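Long-range contacts in endo alpha-1,4 polygalactosaminidase (Neosartorya fumigata, PDB 6OJ1), which cleaves alpha-1,4-linked galactosamine polymers internally, as an endo-acting glycoside hydrolase, and disrupts microbial biofilms: residues R95-D105 against S123-R133; H178-N188 against N199-Q207. One frame throughout, in Å; residues are numbered along the deposited sequence.

Contact 1. Residues R95-D105 against S123-R133. With EDO (1,2-ethanediol), chain G.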
loop_
_atom_site.group_PDB
_atom_site.type_symbol
_atom_site.label_atom_id
_atom_site.label_comp_id
_atom_site.label_asym_id
_atom_site.label_seq_id
_atom_site.Cartn_x
_atom_site.Cartn_y
_atom_site.Cartn_z
ATOM N N ARG A 95 -17.063 -3.458 0.060
ATOM C CA ARG A 95 -16.915 -2.014 0.155
ATOM C C ARG A 95 -18.250 -1.322 -0.112
ATOM O O ARG A 95 -19.106 -1.858 -0.821
ATOM C CB ARG A 95 -15.875 -1.498 -0.834
ATOM C CG ARG A 95 -14.483 -2.089 -0.641
ATOM C CD ARG A 95 -13.991 -1.879 0.787
ATOM N NE ARG A 95 -12.596 -2.253 0.883
ATOM C CZ ARG A 95 -11.849 -2.089 1.970
ATOM N NH1 ARG A 95 -10.577 -2.469 1.946
ATOM N NH2 ARG A 95 -12.373 -1.552 3.067
ATOM N N PRO A 96 -18.461 -0.136 0.469
ATOM C CA PRO A 96 -19.757 0.540 0.295
ATOM C C PRO A 96 -19.980 1.082 -1.103
ATOM O O PRO A 96 -21.125 1.417 -1.433
ATOM C CB PRO A 96 -19.716 1.669 1.338
ATOM C CG PRO A 96 -18.276 1.813 1.718
ATOM C CD PRO A 96 -17.661 0.458 1.556
ATOM N N ASP A 97 -18.937 1.156 -1.938
ATOM C CA ASP A 97 -19.076 1.563 -3.330
ATOM C C ASP A 97 -18.974 0.387 -4.285
ATOM O O ASP A 97 -18.754 0.592 -5.486
ATOM C CB ASP A 97 -18.041 2.636 -3.694
ATOM C CG ASP A 97 -16.585 2.143 -3.594
ATOM O OD1 ASP A 97 -16.341 0.987 -3.188
ATOM O OD2 ASP A 97 -15.663 2.926 -3.925
ATOM N N LYS A 98 -19.168 -0.845 -3.791
ATOM C CA LYS A 98 -18.969 -1.995 -4.674
ATOM C C LYS A 98 -19.952 -1.990 -5.838
ATOM O O LYS A 98 -19.631 -2.509 -6.915
ATOM C CB LYS A 98 -19.101 -3.307 -3.906
ATOM C CG LYS A 98 -20.444 -3.464 -3.234
ATOM C CD LYS A 98 -21.015 -4.842 -3.452
ATOM C CE LYS A 98 -21.994 -5.225 -2.349
ATOM N NZ LYS A 98 -23.250 -4.434 -2.374
ATOM N N ASP A 99 -21.137 -1.405 -5.648
ATOM C CA ASP A 99 -22.144 -1.442 -6.706
ATOM C C ASP A 99 -21.837 -0.488 -7.856
ATOM O O ASP A 99 -22.538 -0.533 -8.876
ATOM C CB ASP A 99 -23.514 -1.142 -6.130
ATOM C CG ASP A 99 -23.984 -2.222 -5.172
ATOM O OD1 ASP A 99 -23.998 -3.410 -5.565
ATOM O OD2 ASP A 99 -24.297 -1.890 -4.022
ATOM N N LYS A 100 -20.812 0.356 -7.727
ATOM C CA LYS A 100 -20.410 1.190 -8.858
ATOM C C LYS A 100 -19.768 0.377 -9.967
ATOM O O LYS A 100 -19.784 0.803 -11.134
ATOM C CB LYS A 100 -19.427 2.266 -8.407
ATOM C CG LYS A 100 -20.029 3.284 -7.419
ATOM C CD LYS A 100 -18.949 4.273 -6.953
ATOM C CE LYS A 100 -19.530 5.395 -6.083
ATOM N NZ LYS A 100 -18.457 6.344 -5.634
ATOM N N PHE A 101 -19.149 -0.756 -9.622
ATOM C CA PHE A 101 -18.413 -1.542 -10.608
ATOM C C PHE A 101 -19.359 -2.263 -11.564
ATOM O O PHE A 101 -20.405 -2.782 -11.163
ATOM C CB PHE A 101 -17.516 -2.561 -9.908
ATOM C CG PHE A 101 -16.408 -1.947 -9.118
ATOM C CD1 PHE A 101 -16.613 -1.539 -7.808
ATOM C CD2 PHE A 101 -15.148 -1.787 -9.685
ATOM C CE1 PHE A 101 -15.574 -0.964 -7.078
ATOM C CE2 PHE A 101 -14.105 -1.216 -8.965
ATOM C CZ PHE A 101 -14.319 -0.808 -7.660
ATOM N N LYS A 102 -18.979 -2.297 -12.841
ATOM C CA LYS A 102 -19.757 -2.998 -13.851
ATOM C C LYS A 102 -19.223 -4.411 -14.034
ATOM O O LYS A 102 -18.064 -4.698 -13.730
ATOM C CB LYS A 102 -19.717 -2.253 -15.193
ATOM C CG LYS A 102 -20.320 -0.843 -15.146
ATOM C CD LYS A 102 -20.046 -0.132 -16.487
ATOM C CE LYS A 102 -20.686 1.250 -16.559
ATOM N NZ LYS A 102 -20.513 1.825 -17.931
ATOM N N ASP A 103 -20.077 -5.284 -14.582
ATOM C CA ASP A 103 -19.648 -6.647 -14.876
ATOM C C ASP A 103 -18.403 -6.647 -15.749
ATOM O O ASP A 103 -17.477 -7.434 -15.523
ATOM C CB ASP A 103 -20.782 -7.443 -15.537
ATOM C CG ASP A 103 -21.221 -6.872 -16.890
ATOM O OD1 ASP A 103 -20.929 -5.693 -17.179
ATOM O OD2 ASP A 103 -21.871 -7.612 -17.664
ATOM N N SER A 104 -18.334 -5.726 -16.715
ATOM C CA SER A 104 -17.192 -5.656 -17.620
ATOM C C SER A 104 -15.931 -5.121 -16.952
ATOM O O SER A 104 -14.858 -5.209 -17.553
ATOM C CB SER A 104 -17.554 -4.795 -18.838
ATOM O OG SER A 104 -18.073 -3.539 -18.414
ATOM N N ASP A 105 -16.015 -4.586 -15.734
ATOM C CA ASP A 105 -14.817 -4.166 -15.024
ATOM C C ASP A 105 -14.078 -5.326 -14.371
ATOM O O ASP A 105 -12.926 -5.148 -13.970
ATOM C CB ASP A 105 -15.149 -3.149 -13.922
ATOM C CG ASP A 105 -15.670 -1.836 -14.471
ATOM O OD1 ASP A 105 -15.237 -1.445 -15.573
ATOM O OD2 ASP A 105 -16.515 -1.204 -13.806
ATOM N N SER A 123 -10.225 0.591 -17.581
ATOM C CA SER A 123 -11.621 0.974 -17.715
ATOM C C SER A 123 -11.848 2.392 -17.202
ATOM O O SER A 123 -11.443 2.719 -16.078
ATOM C CB SER A 123 -12.492 -0.010 -16.930
ATOM O OG SER A 123 -13.730 0.578 -16.598
ATOM N N ALA A 124 -12.533 3.222 -18.013
ATOM C CA ALA A 124 -12.922 4.558 -17.551
ATOM C C ALA A 124 -13.740 4.475 -16.267
ATOM O O ALA A 124 -13.622 5.337 -15.389
ATOM C CB ALA A 124 -13.724 5.294 -18.628
ATOM N N ASN A 125 -14.583 3.448 -16.145
ATOM C CA ASN A 125 -15.426 3.338 -14.955
ATOM C C ASN A 125 -14.598 3.020 -13.718
ATOM O O ASN A 125 -14.828 3.595 -12.643
ATOM C CB ASN A 125 -16.501 2.273 -15.169
ATOM C CG ASN A 125 -17.579 2.307 -14.087
ATOM O OD1 ASN A 125 -18.222 3.338 -13.858
ATOM N ND2 ASN A 125 -17.776 1.181 -13.414
ATOM N N VAL A 126 -13.643 2.095 -13.842
ATOM C CA VAL A 126 -12.740 1.803 -12.735
ATOM C C VAL A 126 -11.957 3.051 -12.348
ATOM O O VAL A 126 -11.832 3.390 -11.161
ATOM C CB VAL A 126 -11.801 0.637 -13.110
ATOM C CG1 VAL A 126 -10.659 0.497 -12.065
ATOM C CG2 VAL A 126 -12.605 -0.675 -13.167
ATOM N N ARG A 127 -11.414 3.748 -13.341
ATOM C CA ARG A 127 -10.639 4.948 -13.047
ATOM C C ARG A 127 -11.488 6.005 -12.345
ATOM O O ARG A 127 -11.021 6.647 -11.396
ATOM C CB ARG A 127 -10.006 5.464 -14.336
ATOM C CG ARG A 127 -8.903 4.503 -14.770
ATOM C CD ARG A 127 -8.103 5.060 -15.914
ATOM N NE ARG A 127 -6.927 4.238 -16.190
ATOM C CZ ARG A 127 -5.833 4.716 -16.778
ATOM N NH1 ARG A 127 -5.778 6.003 -17.107
ATOM N NH2 ARG A 127 -4.799 3.925 -17.018
ATOM N N GLN A 128 -12.756 6.158 -12.746
ATOM C CA GLN A 128 -13.610 7.137 -12.077
ATOM C C GLN A 128 -13.916 6.712 -10.644
ATOM O O GLN A 128 -13.985 7.560 -9.751
ATOM C CB GLN A 128 -14.904 7.367 -12.856
ATOM C CG GLN A 128 -15.789 8.481 -12.264
ATOM C CD GLN A 128 -15.081 9.828 -12.174
ATOM O OE1 GLN A 128 -14.634 10.368 -13.185
ATOM N NE2 GLN A 128 -14.982 10.375 -10.962
ATOM N N ILE A 129 -14.117 5.414 -10.405
ATOM C CA ILE A 129 -14.320 4.948 -9.032
ATOM C C ILE A 129 -13.094 5.267 -8.184
ATOM O O ILE A 129 -13.213 5.701 -7.028
ATOM C CB ILE A 129 -14.647 3.440 -9.009
ATOM C CG1 ILE A 129 -16.014 3.176 -9.651
ATOM C CG2 ILE A 129 -14.610 2.879 -7.547
ATOM C CD1 ILE A 129 -16.228 1.698 -9.991
ATOM N N MET A 130 -11.892 5.063 -8.741
ATOM C CA MET A 130 -10.689 5.373 -7.971
ATOM C C MET A 130 -10.559 6.868 -7.717
ATOM O O MET A 130 -10.054 7.266 -6.658
ATOM C CB MET A 130 -9.435 4.837 -8.667
ATOM C CG MET A 130 -9.470 3.306 -8.825
ATOM S SD MET A 130 -9.961 2.450 -7.304
ATOM C CE MET A 130 -10.618 0.903 -7.962
ATOM N N LEU A 131 -10.999 7.708 -8.659
ATOM C CA LEU A 131 -11.041 9.142 -8.383
ATOM C C LEU A 131 -12.011 9.453 -7.257
ATOM O O LEU A 131 -11.726 10.305 -6.411
ATOM C CB LEU A 131 -11.437 9.928 -9.631
ATOM C CG LEU A 131 -10.444 9.926 -10.788
ATOM C CD1 LEU A 131 -11.029 10.720 -11.934
ATOM C CD2 LEU A 131 -9.115 10.520 -10.334
ATOM N N ASP A 132 -13.172 8.786 -7.240
ATOM C CA ASP A 132 -14.109 8.959 -6.125
ATOM C C ASP A 132 -13.470 8.549 -4.794
ATOM O O ASP A 132 -13.684 9.203 -3.762
ATOM C CB ASP A 132 -15.382 8.135 -6.350
ATOM C CG ASP A 132 -16.223 8.607 -7.527
ATOM O OD1 ASP A 132 -15.947 9.675 -8.110
ATOM O OD2 ASP A 132 -17.172 7.868 -7.877
ATOM N N ARG A 133 -12.697 7.455 -4.794
ATOM C CA ARG A 133 -12.040 7.011 -3.569
ATOM C C ARG A 133 -10.952 7.988 -3.148
ATOM O O ARG A 133 -10.780 8.240 -1.950
ATOM C CB ARG A 133 -11.469 5.600 -3.750
ATOM C CG ARG A 133 -12.565 4.509 -3.784
ATOM C CD ARG A 133 -12.002 3.118 -4.101
ATOM N NE ARG A 133 -13.049 2.097 -4.060
ATOM C CZ ARG A 133 -12.823 0.786 -4.113
ATOM N NH1 ARG A 133 -11.585 0.313 -4.248
ATOM N NH2 ARG A 133 -13.849 -0.061 -4.043
HETATM C C1 EDO G . -17.037 6.732 -2.267
HETATM O O1 EDO G . -17.791 5.631 -1.754
HETATM C C2 EDO G . -15.853 6.170 -3.029
HETATM O O2 EDO G . -16.314 5.482 -4.201
HETATM O O HOH W 1 -20.750 3.039 -12.222
#
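Both amide hydrogens of N125 are spent on the loop 95-105: ND2 donates to K100 O at 3.1 Å and to D105 OD2 at 2.7 Å, and each acceptor lies within a degree of the amide plane, which fixes the rotation of that group. Setting CG anti to the backbone N (chi1 -168°) aims the amide at the loop. D105 meets N125 nearly coplanar and through the syn lone pair of OD2, which also takes K102 N from above the carboxylate plane. D105 OD1 accepts from S123 OG at 2.7 Å. S123 is the N-cap of helix 124-140, its OG receiving V126 N, so one carboxylate ties the cap to a loop that links strands 90-92 and 106-109 of the small antiparallel sheet beside the (beta/alpha)-barrel. Farther along the helix, I129 CD1 sits 3.6 Å from the F101 ring centroid, a CH-pi contact over the face, while R133 NH2 and M130 CE lie at the ring edge. R133 grips D97 side-on, NE to OD2 at 2.7 Å and NH2 to OD1 at 2.8 Å, the two planar groups 22° apart. K100, extended beyond CG, packs on I129 and bridges by NZ to D132 OD2 at 3.0 Å.

Contact 2. Residues H178-N188 against N199-Q207. With K (potassium ion), chain H; NAG (2-acetamido-2-deoxy-beta-D-glucopyranose), chain D.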
loop_
_atom_site.group_PDB
_atom_site.type_symbol
_atom_site.label_atom_id
_atom_site.label_comp_id
_atom_site.label_asym_id
_atom_site.label_seq_id
_atom_site.Cartn_x
_atom_site.Cartn_y
_atom_site.Cartn_z
ATOM N N HIS A 178 -1.818 13.696 -6.248
ATOM C CA HIS A 178 -1.093 14.946 -6.053
ATOM C C HIS A 178 -2.004 16.144 -6.280
ATOM O O HIS A 178 -1.850 17.171 -5.612
ATOM C CB HIS A 178 0.125 15.014 -6.984
ATOM C CG HIS A 178 1.163 13.972 -6.701
ATOM N ND1 HIS A 178 2.094 13.572 -7.638
ATOM C CD2 HIS A 178 1.413 13.244 -5.584
ATOM C CE1 HIS A 178 2.867 12.636 -7.113
ATOM N NE2 HIS A 178 2.479 12.420 -5.868
ATOM N N ALA A 179 -2.982 16.012 -7.182
ATOM C CA ALA A 179 -3.914 17.109 -7.441
ATOM C C ALA A 179 -4.804 17.365 -6.241
ATOM O O ALA A 179 -5.328 18.474 -6.083
ATOM C CB ALA A 179 -4.785 16.798 -8.654
ATOM N N ARG A 180 -4.972 16.354 -5.401
ATOM C CA ARG A 180 -5.744 16.457 -4.173
ATOM C C ARG A 180 -4.854 16.689 -2.962
ATOM O O ARG A 180 -5.314 16.532 -1.824
ATOM C CB ARG A 180 -6.587 15.192 -4.009
ATOM C CG ARG A 180 -7.604 15.031 -5.126
ATOM C CD ARG A 180 -8.053 13.575 -5.278
ATOM N NE ARG A 180 -9.225 13.483 -6.154
ATOM C CZ ARG A 180 -9.191 13.600 -7.482
ATOM N NH1 ARG A 180 -10.325 13.508 -8.178
ATOM N NH2 ARG A 180 -8.036 13.841 -8.125
ATOM N N ASN A 181 -3.591 17.065 -3.191
ATOM C CA ASN A 181 -2.624 17.386 -2.136
ATOM C C ASN A 181 -2.270 16.182 -1.270
ATOM O O ASN A 181 -2.004 16.324 -0.069
ATOM C CB ASN A 181 -3.130 18.531 -1.261
ATOM C CG ASN A 181 -2.040 19.151 -0.437
ATOM O OD1 ASN A 181 -0.932 19.395 -0.916
ATOM N ND2 ASN A 181 -2.342 19.398 0.822
ATOM N N MET A 182 -2.264 14.988 -1.856
ATOM C CA MET A 182 -1.859 13.792 -1.138
ATOM C C MET A 182 -0.655 13.152 -1.813
ATOM O O MET A 182 -0.495 13.223 -3.037
ATOM C CB MET A 182 -2.996 12.771 -1.074
ATOM C CG MET A 182 -4.186 13.269 -0.242
ATOM S SD MET A 182 -5.515 12.054 -0.212
ATOM C CE MET A 182 -5.917 11.953 -1.941
ATOM N N SER A 183 0.175 12.509 -0.996
ATOM C CA SER A 183 1.279 11.695 -1.473
ATOM C C SER A 183 0.788 10.289 -1.817
ATOM O O SER A 183 -0.337 9.897 -1.495
ATOM C CB SER A 183 2.394 11.663 -0.428
ATOM O OG SER A 183 2.811 12.993 -0.146
ATOM N N ILE A 184 1.652 9.528 -2.487
ATOM C CA ILE A 184 1.312 8.200 -2.981
ATOM C C ILE A 184 2.592 7.375 -3.036
ATOM O O ILE A 184 3.701 7.909 -3.059
ATOM C CB ILE A 184 0.653 8.278 -4.378
ATOM C CG1 ILE A 184 -0.025 6.959 -4.742
ATOM C CG2 ILE A 184 1.694 8.681 -5.441
ATOM C CD1 ILE A 184 -0.916 7.087 -6.001
ATOM N N GLY A 185 2.442 6.052 -3.058
ATOM C CA GLY A 185 3.581 5.180 -3.262
ATOM C C GLY A 185 3.198 3.953 -4.065
ATOM O O GLY A 185 2.020 3.687 -4.297
ATOM N N LEU A 186 4.226 3.205 -4.474
ATOM C CA LEU A 186 4.060 1.993 -5.268
ATOM C C LEU A 186 4.002 0.769 -4.356
ATOM O O LEU A 186 4.939 0.514 -3.598
ATOM C CB LEU A 186 5.207 1.847 -6.270
ATOM C CG LEU A 186 5.091 0.614 -7.164
ATOM C CD1 LEU A 186 3.865 0.769 -8.102
ATOM C CD2 LEU A 186 6.371 0.394 -7.964
ATOM N N LYS A 187 2.918 0.002 -4.451
ATOM C CA LYS A 187 2.765 -1.245 -3.703
ATOM C C LYS A 187 3.378 -2.372 -4.528
ATOM O O LYS A 187 2.846 -2.730 -5.584
ATOM C CB LYS A 187 1.292 -1.522 -3.432
ATOM C CG LYS A 187 1.000 -2.827 -2.684
ATOM C CD LYS A 187 1.594 -2.814 -1.274
ATOM C CE LYS A 187 1.076 -3.989 -0.427
ATOM N NZ LYS A 187 -0.395 -3.930 -0.183
ATOM N N ASN A 188 4.482 -2.943 -4.038
ATOM C CA ASN A 188 5.187 -4.065 -4.706
ATOM C C ASN A 188 5.437 -3.683 -6.163
ATOM O O ASN A 188 5.983 -2.603 -6.406
ATOM C CB ASN A 188 4.394 -5.348 -4.500
ATOM C CG ASN A 188 4.316 -5.746 -3.050
ATOM O OD1 ASN A 188 5.329 -5.718 -2.340
ATOM N ND2 ASN A 188 3.131 -6.125 -2.597
ATOM N N ASN A 199 7.029 9.771 -9.775
ATOM C CA ASN A 199 5.734 10.176 -9.255
ATOM C C ASN A 199 5.467 9.616 -7.861
ATOM O O ASN A 199 4.443 9.956 -7.260
ATOM C CB ASN A 199 4.616 9.723 -10.212
ATOM C CG ASN A 199 3.841 10.887 -10.818
ATOM O OD1 ASN A 199 3.877 12.013 -10.308
ATOM N ND2 ASN A 199 3.119 10.611 -11.911
ATOM N N MET A 200 6.348 8.753 -7.346
ATOM C CA MET A 200 6.122 8.051 -6.087
ATOM C C MET A 200 6.843 8.753 -4.942
ATOM O O MET A 200 7.932 9.294 -5.122
ATOM C CB MET A 200 6.618 6.595 -6.154
ATOM C CG MET A 200 5.961 5.711 -7.221
ATOM S SD MET A 200 4.194 5.490 -6.988
ATOM C CE MET A 200 3.562 6.696 -8.170
ATOM N N GLN A 201 6.242 8.714 -3.751
ATOM C CA GLN A 201 6.932 9.195 -2.559
ATOM C C GLN A 201 7.506 8.063 -1.709
ATOM O O GLN A 201 8.295 8.338 -0.793
ATOM C CB GLN A 201 5.997 10.067 -1.695
ATOM C CG GLN A 201 5.739 11.487 -2.262
ATOM C CD GLN A 201 5.056 11.486 -3.608
ATOM O OE1 GLN A 201 3.887 11.120 -3.727
ATOM N NE2 GLN A 201 5.771 11.918 -4.634
ATOM N N TRP A 202 7.140 6.814 -1.989
ATOM C CA TRP A 202 7.678 5.660 -1.272
ATOM C C TRP A 202 7.351 4.401 -2.059
ATOM O O TRP A 202 6.603 4.425 -3.042
ATOM C CB TRP A 202 7.085 5.529 0.139
ATOM C CG TRP A 202 5.580 5.437 0.127
ATOM C CD1 TRP A 202 4.815 4.334 -0.159
ATOM C CD2 TRP A 202 4.658 6.500 0.395
ATOM N NE1 TRP A 202 3.473 4.649 -0.076
ATOM C CE2 TRP A 202 3.351 5.973 0.253
ATOM C CE3 TRP A 202 4.808 7.852 0.736
ATOM C CZ2 TRP A 202 2.206 6.743 0.458
ATOM C CZ3 TRP A 202 3.667 8.617 0.934
ATOM C CH2 TRP A 202 2.388 8.063 0.789
ATOM N N SER A 203 7.889 3.290 -1.569
ATOM C CA SER A 203 7.461 1.938 -1.892
ATOM C C SER A 203 6.830 1.318 -0.652
ATOM O O SER A 203 7.333 1.498 0.458
ATOM C CB SER A 203 8.665 1.090 -2.337
ATOM O OG SER A 203 8.354 -0.297 -2.293
ATOM N N VAL A 204 5.728 0.599 -0.823
ATOM C CA VAL A 204 5.292 -0.368 0.182
ATOM C C VAL A 204 5.649 -1.740 -0.368
ATOM O O VAL A 204 5.182 -2.119 -1.452
ATOM C CB VAL A 204 3.786 -0.271 0.491
ATOM C CG1 VAL A 204 3.374 -1.434 1.403
ATOM C CG2 VAL A 204 3.440 1.062 1.174
ATOM N N ASN A 205 6.504 -2.474 0.352
ATOM C CA ASN A 205 6.941 -3.789 -0.088
ATOM C C ASN A 205 6.524 -4.858 0.904
ATOM O O ASN A 205 6.665 -4.680 2.121
ATOM C CB ASN A 205 8.447 -3.864 -0.258
ATOM C CG ASN A 205 8.904 -5.273 -0.521
ATOM O OD1 ASN A 205 9.255 -5.998 0.399
ATOM N ND2 ASN A 205 8.817 -5.701 -1.778
ATOM N N GLU A 206 6.048 -5.982 0.381
ATOM C CA GLU A 206 5.838 -7.183 1.182
ATOM C C GLU A 206 6.871 -8.240 0.813
ATOM O O GLU A 206 6.992 -8.612 -0.357
ATOM C CB GLU A 206 4.434 -7.735 0.972
ATOM C CG GLU A 206 3.346 -6.842 1.533
ATOM C CD GLU A 206 1.991 -7.254 1.037
ATOM O OE1 GLU A 206 1.795 -7.271 -0.199
ATOM O OE2 GLU A 206 1.126 -7.573 1.879
ATOM N N GLN A 207 7.609 -8.722 1.812
ATOM C CA GLN A 207 8.332 -9.991 1.743
ATOM C C GLN A 207 9.500 -10.009 0.769
ATOM O O GLN A 207 9.889 -11.090 0.314
ATOM C CB GLN A 207 7.380 -11.135 1.382
ATOM C CG GLN A 207 6.271 -11.346 2.406
ATOM C CD GLN A 207 5.147 -12.181 1.851
ATOM O OE1 GLN A 207 4.260 -11.672 1.167
ATOM N NE2 GLN A 207 5.177 -13.470 2.136
HETATM K K K H . -0.874 -8.925 -0.725
HETATM C C1 NAG D . -1.359 20.022 1.649
HETATM C C2 NAG D . -2.054 20.903 2.669
HETATM C C3 NAG D . -1.033 21.816 3.341
HETATM C C4 NAG D . 0.110 20.978 3.914
HETATM C C5 NAG D . 0.663 19.997 2.871
HETATM C C6 NAG D . 1.669 19.019 3.437
HETATM C C7 NAG D . -3.017 22.424 0.966
HETATM C C8 NAG D . -4.276 23.080 0.475
HETATM N N2 NAG D . -3.141 21.660 2.060
HETATM O O3 NAG D . -1.666 22.560 4.377
HETATM O O4 NAG D . 1.171 21.822 4.352
HETATM O O5 NAG D . -0.397 19.213 2.298
HETATM O O6 NAG D . 1.091 18.198 4.444
HETATM O O7 NAG D . -1.936 22.597 0.404
HETATM O O HOH W 2 7.111 -0.748 -4.618
HETATM O O HOH W 3 -1.202 -6.265 1.290
HETATM O O HOH W 4 -0.498 -10.112 1.722
HETATM O O HOH W 5 -3.370 -7.285 -0.411
HETATM O O HOH W 6 -0.721 -9.842 -3.321
HETATM O O HOH W 7 -0.919 -6.917 -2.586
#
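The indole of W202 lies with one face on the backbone of I184 and G185: I184 O stands 3.7 Å above the ring plane over its centre, and G185 CA makes a CH-pi contact 3.5 Å from the centroid of the five-membered ring. V204 N lies at the indole edge, in its plane. A chi1 of 57° folds the ring back over the neighbouring strand. The H178 imidazole, its ND1 hydrogen-bonded to T30, is met at its edge, where NE2 donates to Q201 OE1 at 2.9 Å; the same oxygen accepts I184 N at 3.0 Å, so two donors converge on this buried oxygen of Q201. Parallel pairing follows as L186 N reaches W202 O, V204 N reaches L186 O, and N188 N reaches V204 O. Past the last pair, the N188 side chain prolongs the pattern: OD1 takes E206 N at 2.8 Å in the carbonyl plane, and ND2 gives to E206 OE1 at 3.0 Å on the anti lone pair. E206 OE1 also binds the potassium ion at 3.2 Å, with five waters around it, while OE2 is hydrogen-bonded to Y232 OH. In the (beta/alpha)-barrel, strand 144-148 flanks 183-187, 227-231 flanks 202-206, and helix 163-179 covers I184 and M200.

Contact 1 closes before contact 2 opens, the two following in series along the chain with centres about 21 Å apart. The centre of contact 2 lies about 7 Å from that of the chain, in the parallel strands of the barrel; contact 1, its centre about 19 Å from the chain's, fastens an excursion between strands to the outer helix 124-140. They meet where L131 CD2 of that helix packs 3.9 Å from R180 NH1, and R180 also forms a salt bridge with D135. Helix 163-179 joins them further: L173 touches M130 and F172 takes R127 in a cation-pi contact, while A174 packs on I184 and M200. Core sheet and peripheral loop are thus connected through two neighbouring helices.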